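Local coordinates for protein response regulator ChrA (Corynebacterium diphtheriae, PDB 4YN8) that probably binds DNA as the response regulator of a haem-sensing two-component system, joining a CheY-like receiver domain to a LuxR-type helix-turn-helix domain, at residues D29-V34 against A109-V114; G47-V52 against A116-R121; V52-M57 against L101-P106. The protein carries 1 engineered substitution. One frame throughout, in Å; residues are numbered along the deposited sequence. Where two conformers were deposited one is given.

How the contacts relate
Following the chain from the N terminus, an edge strand, 31-37, opens contact 1, and strand 50-53 then opens contact 2 at its start and contact 3 at its far end, the two sharing Val-52. Contact 3 closes first, when the chain passes strand 99-102 and reaches Lys-103. Helix 107-119 follows and closes contact 1 on its early turns and contact 2 on its last. Contacts 1 and 2 therefore cross along the sequence, while the loop of contact 3 is enclosed by both. Contacts 1 and 2 lay one helix along the parallel sheet of the receiver domain, and contact 3 joins the ends of two of its strands at a magnesium site.

Contact 1 (D29-V34 against A109-V114); sequences DDITVV and ALHDAV. With MG (magnesium ion), chain I.
His-111 bridges helix 107-119 and the turn that leads into strand 31-37, where it meets Asp-30 and Ile-31. The bond to CB does not itself point at the strand; the ring beyond it does the reaching. CG stands anti to the backbone N (chi1 166°), which carries the ring toward Asp-30. CD2 lies 3.2 Å from Asp-30 OD1 and 3.8 Å from Ile-31 CD1, the methyl approaching at a slant to the ring. At the tip, NE2 donates to Asp-30 OD2 at 2.8 Å with an N-H...O angle of 156°, using the syn lone pair of that oxygen. Carboxylate and imidazole are nearly coplanar. On the other branch ND1 donates a hydrogen bond to Asp-112 OD1, also at 2.8 Å, and this oxygen lies almost exactly in the ring plane. With both nitrogens donating to carboxylates, the ring is fixed in its rotation, an arrangement consistent with, and probably favouring, a protonated imidazolium.

In the receiver fold, helix 107-119 packs on the same side of the parallel sheet as helix 15-26, and this contact ties it to one of the two outermost strands, 31-37. Next to the polar pair the packing is apolar. Ile-31 and Val-114 reach toward each other tip to tip, with Ile-31 CD1 3.9 Å from Val-114 CG1, and Leu-25 of helix 15-26 also touches Val-114. The carbonyl of Ile-31 turns to a different task: its O binds a magnesium ion at 2.3 Å, together with the carbonyl oxygens of Asp-26 and Phe-28 and two waters.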
loop_
_atom_site.group_PDB
_atom_site.type_symbol
_atom_site.label_atom_id
_atom_site.label_comp_id
_atom_site.label_asym_id
_atom_site.label_seq_id
_atom_site.Cartn_x
_atom_site.Cartn_y
_atom_site.Cartn_z
ATOM N N ASP A 29 11.828 2.733 29.914
ATOM C CA ASP A 29 12.950 2.108 30.635
ATOM C C ASP A 29 13.426 0.787 30.048
ATOM O O ASP A 29 14.537 0.322 30.348
ATOM C CB ASP A 29 12.566 1.869 32.105
ATOM C CG ASP A 29 12.344 3.162 32.871
ATOM O OD1 ASP A 29 13.000 4.171 32.545
ATOM O OD2 ASP A 29 11.512 3.170 33.810
ATOM N N ASP A 30 12.595 0.147 29.216
ATOM C CA ASP A 30 12.870 -1.165 28.671
ATOM C C ASP A 30 13.141 -1.205 27.170
ATOM O O ASP A 30 13.178 -2.290 26.600
ATOM C CB ASP A 30 11.772 -2.174 29.019
ATOM C CG ASP A 30 10.393 -1.753 28.568
ATOM O OD1 ASP A 30 10.194 -0.543 28.248
ATOM O OD2 ASP A 30 9.490 -2.632 28.566
ATOM N N ILE A 31 13.310 -0.025 26.596
ATOM C CA ILE A 31 13.644 0.147 25.202
ATOM C C ILE A 31 14.795 1.103 25.023
ATOM O O ILE A 31 14.795 2.241 25.543
ATOM C CB ILE A 31 12.413 0.631 24.388
ATOM C CG1 ILE A 31 11.260 -0.364 24.517
ATOM C CG2 ILE A 31 12.826 0.869 22.904
ATOM C CD1 ILE A 31 9.942 0.102 23.919
ATOM N N THR A 32 15.721 0.719 24.169
ATOM C CA THR A 32 16.846 1.554 23.823
ATOM C C THR A 32 17.050 1.555 22.303
ATOM O O THR A 32 17.199 0.488 21.713
ATOM C CB THR A 32 18.165 1.066 24.455
ATOM O OG1 THR A 32 18.089 1.147 25.876
ATOM C CG2 THR A 32 19.290 1.975 24.049
ATOM N N VAL A 33 17.114 2.727 21.699
ATOM C CA VAL A 33 17.442 2.821 20.275
ATOM C C VAL A 33 18.953 2.776 20.150
ATOM O O VAL A 33 19.646 3.737 20.560
ATOM C CB VAL A 33 16.865 4.079 19.665
ATOM C CG1 VAL A 33 17.255 4.241 18.186
ATOM C CG2 VAL A 33 15.347 4.000 19.832
ATOM N N VAL A 34 19.459 1.656 19.701
ATOM C CA VAL A 34 20.920 1.455 19.552
ATOM C C VAL A 34 21.474 1.797 18.171
ATOM O O VAL A 34 22.682 1.838 17.999
ATOM C CB VAL A 34 21.319 0.027 19.916
ATOM C CG1 VAL A 34 20.873 -0.303 21.334
ATOM C CG2 VAL A 34 20.766 -0.949 18.919
ATOM N N ALA A 109 1.068 2.288 23.332
ATOM C CA ALA A 109 0.830 1.341 22.213
ATOM C C ALA A 109 2.093 1.095 21.406
ATOM O O ALA A 109 2.340 -0.046 20.979
ATOM C CB ALA A 109 -0.298 1.815 21.306
ATOM N N LEU A 110 2.909 2.111 21.231
ATOM C CA LEU A 110 4.202 1.917 20.574
ATOM C C LEU A 110 5.097 1.024 21.451
ATOM O O LEU A 110 5.695 0.101 20.958
ATOM C CB LEU A 110 4.901 3.237 20.292
ATOM C CG LEU A 110 6.280 3.110 19.677
ATOM C CD1 LEU A 110 6.237 2.286 18.385
ATOM C CD2 LEU A 110 6.782 4.501 19.382
ATOM N N HIS A 111 5.143 1.289 22.762
ATOM C CA HIS A 111 5.884 0.433 23.675
ATOM C C HIS A 111 5.418 -0.996 23.591
ATOM O O HIS A 111 6.207 -1.930 23.439
ATOM C CB HIS A 111 5.740 0.954 25.130
ATOM C CG HIS A 111 6.182 -0.036 26.148
ATOM N ND1 HIS A 111 5.342 -1.036 26.620
ATOM C CD2 HIS A 111 7.376 -0.231 26.752
ATOM C CE1 HIS A 111 6.019 -1.815 27.447
ATOM N NE2 HIS A 111 7.242 -1.326 27.566
ATOM N N ASP A 112 4.100 -1.206 23.686
ATOM C CA ASP A 112 3.573 -2.529 23.659
ATOM C C ASP A 112 3.834 -3.257 22.334
ATOM O O ASP A 112 4.051 -4.497 22.341
ATOM C CB ASP A 112 2.071 -2.485 23.920
ATOM C CG ASP A 112 1.748 -2.096 25.381
ATOM O OD1 ASP A 112 2.682 -1.872 26.213
ATOM O OD2 ASP A 112 0.517 -1.957 25.696
ATOM N N ALA A 113 3.773 -2.505 21.234
ATOM C CA ALA A 113 4.110 -3.059 19.890
ATOM C C ALA A 113 5.573 -3.494 19.780
ATOM O O ALA A 113 5.881 -4.560 19.236
ATOM C CB ALA A 113 3.764 -2.089 18.785
ATOM N N VAL A 114 6.471 -2.707 20.352
ATOM C CA VAL A 114 7.876 -3.130 20.397
ATOM C C VAL A 114 8.076 -4.387 21.218
ATOM O O VAL A 114 8.762 -5.357 20.799
ATOM C CB VAL A 114 8.789 -1.998 20.863
ATOM C CG1 VAL A 114 10.204 -2.497 21.058
ATOM C CG2 VAL A 114 8.756 -0.842 19.843
HETATM MG MG MG I . 15.143 3.662 27.342
HETATM O O HOH W 1 16.276 1.633 28.177
HETATM O O HOH W 2 15.614 4.624 29.335
#

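Contact 2 (G47-V52 against A116-R121); sequences GIDVVV and ATFEGR
Val-50 supplies the apolar part of this contact by placing its two methyls on neighbouring residues of helix 107-119. CG1, anti to the backbone N (chi1 175°), meets Thr-117 CG2 at 3.8 Å, and CG2 rests 3.7 Å from Phe-118 CB. Thr-117 thus turns its methyl to the strand, while its OG1 bonds back to the carbonyl of Ala-113 within the helix.

The second kind is van der Waals packing of a ring along an acidic side chain. Phe-118 and Asp-49 run side by side in the same direction; Phe-118 CE1 lies 3.6 Å from Asp-49 CG and equally near its CB, with ring and carboxylate planes 51° apart. The carboxylate itself is held by a salt bridge to Arg-7.

Backbone bonds mark the C-terminal turn of the helix. Arg-121 N reaches Ala-116 O at 2.9 Å and Gly-120 N reaches Thr-117 O at 3.2 Å, a Schellman motif with Gly-120 at positive phi. The side chain of Arg-121 forms a salt bridge with Glu-119, NE and NH2 both meeting OE1.

The contact packs helix 107-119 on one face of the sheet, as in the doubly wound alpha/beta fold of CheY-like domains.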
loop_
_atom_site.group_PDB
_atom_site.type_symbol
_atom_site.label_atom_id
_atom_site.label_comp_id
_atom_site.label_asym_id
_atom_site.label_seq_id
_atom_site.Cartn_x
_atom_site.Cartn_y
_atom_site.Cartn_z
ATOM N N GLY A 47 23.218 -7.522 17.153
ATOM C CA GLY A 47 22.869 -6.785 18.355
ATOM C C GLY A 47 21.519 -6.052 18.320
ATOM O O GLY A 47 21.220 -5.278 19.216
ATOM N N ILE A 48 20.753 -6.264 17.257
ATOM C CA ILE A 48 19.437 -5.611 17.091
ATOM C C ILE A 48 18.339 -6.578 17.395
ATOM O O ILE A 48 18.242 -7.624 16.745
ATOM C CB ILE A 48 19.247 -5.121 15.669
ATOM C CG1 ILE A 48 20.389 -4.187 15.235
ATOM C CG2 ILE A 48 17.850 -4.481 15.462
ATOM C CD1 ILE A 48 20.637 -2.980 16.080
ATOM N N ASP A 49 17.523 -6.244 18.387
ATOM C CA ASP A 49 16.405 -7.125 18.804
ATOM C C ASP A 49 15.131 -6.912 17.952
ATOM O O ASP A 49 14.429 -7.869 17.641
ATOM C CB ASP A 49 16.068 -6.841 20.245
ATOM C CG ASP A 49 17.141 -7.304 21.228
ATOM O OD1 ASP A 49 17.718 -8.389 20.986
ATOM O OD2 ASP A 49 17.393 -6.583 22.223
ATOM N N VAL A 50 14.883 -5.658 17.580
ATOM C CA VAL A 50 13.687 -5.274 16.820
ATOM C C VAL A 50 14.096 -4.179 15.827
ATOM O O VAL A 50 14.787 -3.242 16.215
ATOM C CB VAL A 50 12.601 -4.725 17.779
ATOM C CG1 VAL A 50 11.439 -4.226 16.971
ATOM C CG2 VAL A 50 12.099 -5.816 18.781
ATOM N N VAL A 51 13.653 -4.301 14.596
ATOM C CA VAL A 51 13.750 -3.230 13.646
ATOM C C VAL A 51 12.413 -2.502 13.551
ATOM O O VAL A 51 11.361 -3.159 13.312
ATOM C CB VAL A 51 14.160 -3.736 12.243
ATOM C CG1 VAL A 51 14.072 -2.635 11.216
ATOM C CG2 VAL A 51 15.554 -4.337 12.250
ATOM N N VAL A 52 12.455 -1.200 13.751
ATOM C CA VAL A 52 11.262 -0.364 13.644
ATOM C C VAL A 52 11.463 0.494 12.408
ATOM O O VAL A 52 12.392 1.300 12.347
ATOM C CB VAL A 52 11.061 0.488 14.905
ATOM C CG1 VAL A 52 9.873 1.433 14.758
ATOM C CG2 VAL A 52 10.906 -0.408 16.134
ATOM N N ALA A 116 5.823 -6.730 21.923
ATOM C CA ALA A 116 5.158 -7.840 21.212
ATOM C C ALA A 116 5.994 -8.357 20.073
ATOM O O ALA A 116 6.164 -9.540 19.901
ATOM C CB ALA A 116 3.838 -7.377 20.659
ATOM N N THR A 117 6.592 -7.420 19.337
ATOM C CA THR A 117 7.438 -7.768 18.184
ATOM C C THR A 117 8.647 -8.552 18.643
ATOM O O THR A 117 9.003 -9.551 18.014
ATOM C CB THR A 117 7.836 -6.501 17.426
ATOM O OG1 THR A 117 6.633 -5.851 16.956
ATOM C CG2 THR A 117 8.705 -6.816 16.179
ATOM N N PHE A 118 9.268 -8.088 19.705
ATOM C CA PHE A 118 10.412 -8.787 20.320
ATOM C C PHE A 118 10.061 -10.201 20.757
ATOM O O PHE A 118 10.862 -11.116 20.603
ATOM C CB PHE A 118 10.903 -8.007 21.493
ATOM C CG PHE A 118 12.100 -8.616 22.194
ATOM C CD1 PHE A 118 13.241 -8.949 21.479
ATOM C CD2 PHE A 118 12.067 -8.814 23.564
ATOM C CE1 PHE A 118 14.373 -9.470 22.117
ATOM C CE2 PHE A 118 13.193 -9.317 24.215
ATOM C CZ PHE A 118 14.347 -9.635 23.493
ATOM N N GLU A 119 8.875 -10.367 21.336
ATOM C CA GLU A 119 8.416 -11.687 21.823
ATOM C C GLU A 119 7.806 -12.553 20.736
ATOM O O GLU A 119 7.387 -13.685 20.974
ATOM C CB GLU A 119 7.431 -11.497 22.978
ATOM C CG GLU A 119 7.997 -10.738 24.157
ATOM C CD GLU A 119 7.021 -10.491 25.297
ATOM O OE1 GLU A 119 5.805 -10.651 25.123
ATOM O OE2 GLU A 119 7.511 -10.061 26.368
ATOM N N GLY A 120 7.720 -12.058 19.522
ATOM C CA GLY A 120 7.262 -12.850 18.403
ATOM C C GLY A 120 5.756 -12.966 18.366
ATOM O O GLY A 120 5.251 -13.910 17.788
ATOM N N ARG A 121 5.057 -11.983 18.913
ATOM C CA ARG A 121 3.604 -11.876 18.838
ATOM C C ARG A 121 3.207 -10.845 17.794
ATOM O O ARG A 121 3.821 -9.770 17.732
ATOM C CB ARG A 121 3.022 -11.501 20.196
ATOM C CG ARG A 121 3.326 -12.510 21.283
ATOM C CD ARG A 121 2.683 -12.196 22.613
ATOM N NE ARG A 121 3.394 -11.191 23.423
ATOM C CZ ARG A 121 2.976 -9.940 23.560
ATOM N NH1 ARG A 121 1.865 -9.558 22.942
ATOM N NH2 ARG A 121 3.642 -9.069 24.304
#

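Contact 3 (V52-M57 against L101-P106); sequences VTDIQM and LLKDAP. With MG (magnesium ion), chain F; SO4 (sulfate ion), chain B.
Lys-103 and Asp-54 meet in the acidic pocket at the C-terminal ends of the parallel strands, the active site of CheY-like receiver domains. Asp-54, just after strand 50-53, corresponds in position to the phosphoacceptor aspartate of the family, and Lys-103, just after strand 99-102, to the active-site lysine, as in other CheY-like receivers.

The ionic link between the segments is one salt bridge. Lys-103 NZ donates to Asp-54 OD1 at 2.6 Å, arriving nearly on the line of the C-O bond. Lys-103 CG stands anti to the carbonyl carbon (chi1 -66°) and the chain is extended from CG to the amine, which brings NZ to the carboxylate at a slant to the Asp-54 side chain. At its root, a type I turn from Leu-102 to Ala-105 carries the backbone away from the strand.

Metal coordination acts on the same oxygen. Asp-54 OD1 binds a magnesium ion at 2.3 Å, and Asp-12 OD1, His-14 ND1 and water molecules are further ligands. In the conformer described, OD1 faces both the metal and the ammonium group.

A sulfate ion, probably from the crystallisation liquor, adds a set of hydrogen bonds and lies where a phosphoryl group might be expected. Lys-103 NZ reaches its O1 at 2.9 Å, and the hydroxyls of Thr-81 and Thr-85 also bind it. The backbone after Asp-54 closes on the anion too: Ile-55 N donates to sulfate O4 at 3.1 Å, and Gln-56 N to O3 at 3.1 Å with an N-H...O angle of 164°.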
loop_
_atom_site.group_PDB
_atom_site.type_symbol
_atom_site.label_atom_id
_atom_site.label_comp_id
_atom_site.label_asym_id
_atom_site.label_seq_id
_atom_site.Cartn_x
_atom_site.Cartn_y
_atom_site.Cartn_z
ATOM N N VAL A 52 12.455 -1.200 13.751
ATOM C CA VAL A 52 11.262 -0.364 13.644
ATOM C C VAL A 52 11.463 0.494 12.408
ATOM O O VAL A 52 12.392 1.300 12.347
ATOM C CB VAL A 52 11.061 0.488 14.905
ATOM C CG1 VAL A 52 9.873 1.433 14.758
ATOM C CG2 VAL A 52 10.906 -0.408 16.134
ATOM N N THR A 53 10.586 0.338 11.408
ATOM C CA THR A 53 10.813 0.991 10.114
ATOM C C THR A 53 9.541 1.619 9.539
ATOM O O THR A 53 8.488 1.149 9.824
ATOM C CB THR A 53 11.389 0.003 9.058
ATOM O OG1 THR A 53 11.777 0.735 7.850
ATOM C CG2 THR A 53 10.445 -1.063 8.658
ATOM N N ASP A 54 9.783 2.753 8.869
ATOM C CA ASP A 54 8.972 3.458 7.869
ATOM C C ASP A 54 8.717 2.621 6.620
ATOM O O ASP A 54 9.467 1.675 6.347
ATOM C CB ASP A 54 9.987 4.616 7.417
ATOM C CG ASP A 54 9.365 5.780 6.875
ATOM O OD1 ASP A 54 8.671 6.556 7.621
ATOM O OD2 ASP A 54 9.643 6.030 5.692
ATOM N N ILE A 55 7.732 3.003 5.780
ATOM C CA ILE A 55 7.582 2.391 4.477
ATOM C C ILE A 55 8.350 3.163 3.381
ATOM O O ILE A 55 9.234 2.600 2.721
ATOM C CB ILE A 55 6.092 2.276 4.053
ATOM C CG1 ILE A 55 5.271 1.581 5.117
ATOM C CG2 ILE A 55 5.991 1.674 2.672
ATOM C CD1 ILE A 55 3.781 1.609 4.826
ATOM N N GLN A 56 8.052 4.449 3.222
ATOM C CA GLN A 56 8.540 5.290 2.114
ATOM C C GLN A 56 9.965 5.739 2.276
ATOM O O GLN A 56 10.189 6.682 2.963
ATOM C CB GLN A 56 7.709 6.585 2.094
ATOM C CG GLN A 56 6.238 6.352 1.966
ATOM C CD GLN A 56 5.494 7.639 1.690
ATOM O OE1 GLN A 56 4.863 8.245 2.589
ATOM N NE2 GLN A 56 5.603 8.085 0.451
ATOM N N MET A 57 10.933 5.067 1.647
ATOM C CA MET A 57 12.336 5.505 1.737
ATOM C C MET A 57 13.003 5.212 0.399
ATOM O O MET A 57 12.755 4.165 -0.197
ATOM C CB MET A 57 13.110 4.701 2.795
ATOM C CG MET A 57 12.463 4.776 4.142
ATOM S SD MET A 57 13.235 3.891 5.505
ATOM C CE MET A 57 12.995 2.227 4.966
ATOM N N LEU A 101 1.832 -0.573 13.134
ATOM C CA LEU A 101 1.259 0.457 14.019
ATOM C C LEU A 101 1.292 1.781 13.327
ATOM O O LEU A 101 2.127 2.011 12.448
ATOM C CB LEU A 101 2.062 0.534 15.324
ATOM C CG LEU A 101 1.358 1.241 16.484
ATOM C CD1 LEU A 101 0.229 0.419 17.049
ATOM C CD2 LEU A 101 2.392 1.581 17.585
ATOM N N LEU A 102 0.374 2.684 13.675
ATOM C CA LEU A 102 0.492 4.034 13.189
ATOM C C LEU A 102 1.452 4.868 14.007
ATOM O O LEU A 102 1.560 4.702 15.201
ATOM C CB LEU A 102 -0.861 4.747 13.133
ATOM C CG LEU A 102 -1.916 4.116 12.236
ATOM C CD1 LEU A 102 -3.197 4.951 12.285
ATOM C CD2 LEU A 102 -1.421 3.988 10.833
ATOM N N LYS A 103 2.116 5.807 13.357
ATOM C CA LYS A 103 3.154 6.629 14.038
ATOM C C LYS A 103 2.638 7.542 15.116
ATOM O O LYS A 103 3.392 7.861 16.032
ATOM C CB LYS A 103 3.928 7.484 13.056
ATOM C CG LYS A 103 4.773 6.702 12.091
ATOM C CD LYS A 103 5.523 7.577 11.088
ATOM C CE LYS A 103 6.302 6.700 10.135
ATOM N NZ LYS A 103 6.586 7.461 8.938
ATOM N N ASP A 104 1.370 7.906 15.036
ATOM C CA ASP A 104 0.741 8.714 16.090
ATOM C C ASP A 104 -0.177 7.936 17.038
ATOM O O ASP A 104 -1.016 8.503 17.722
ATOM C CB ASP A 104 0.019 9.876 15.437
ATOM C CG ASP A 104 -1.135 9.432 14.535
ATOM O OD1 ASP A 104 -1.423 8.206 14.381
ATOM O OD2 ASP A 104 -1.791 10.359 13.979
ATOM N N ALA A 105 0.013 6.630 17.146
ATOM C CA ALA A 105 -0.603 5.841 18.162
ATOM C C ALA A 105 -0.200 6.365 19.551
ATOM O O ALA A 105 0.799 7.033 19.704
ATOM C CB ALA A 105 -0.205 4.377 18.059
ATOM N N PRO A 106 -0.977 6.044 20.549
ATOM C CA PRO A 106 -0.564 6.341 21.938
ATOM C C PRO A 106 0.847 5.804 22.232
ATOM O O PRO A 106 1.205 4.691 21.772
ATOM C CB PRO A 106 -1.605 5.587 22.759
ATOM C CG PRO A 106 -2.808 5.505 21.865
ATOM C CD PRO A 106 -2.230 5.261 20.514
HETATM MG MG MG F . 9.495 8.556 6.880
HETATM S S SO4 B . 5.201 6.045 5.731
HETATM O O1 SO4 B . 4.724 6.971 6.774
HETATM O O2 SO4 B . 4.390 6.227 4.526
HETATM O O3 SO4 B . 6.615 6.180 5.300
HETATM O O4 SO4 B . 5.050 4.597 6.210
HETATM O O HOH W 3 7.867 8.460 5.730
HETATM O O HOH W 4 10.796 7.193 5.754
HETATM O O HOH W 5 8.841 9.653 8.494
#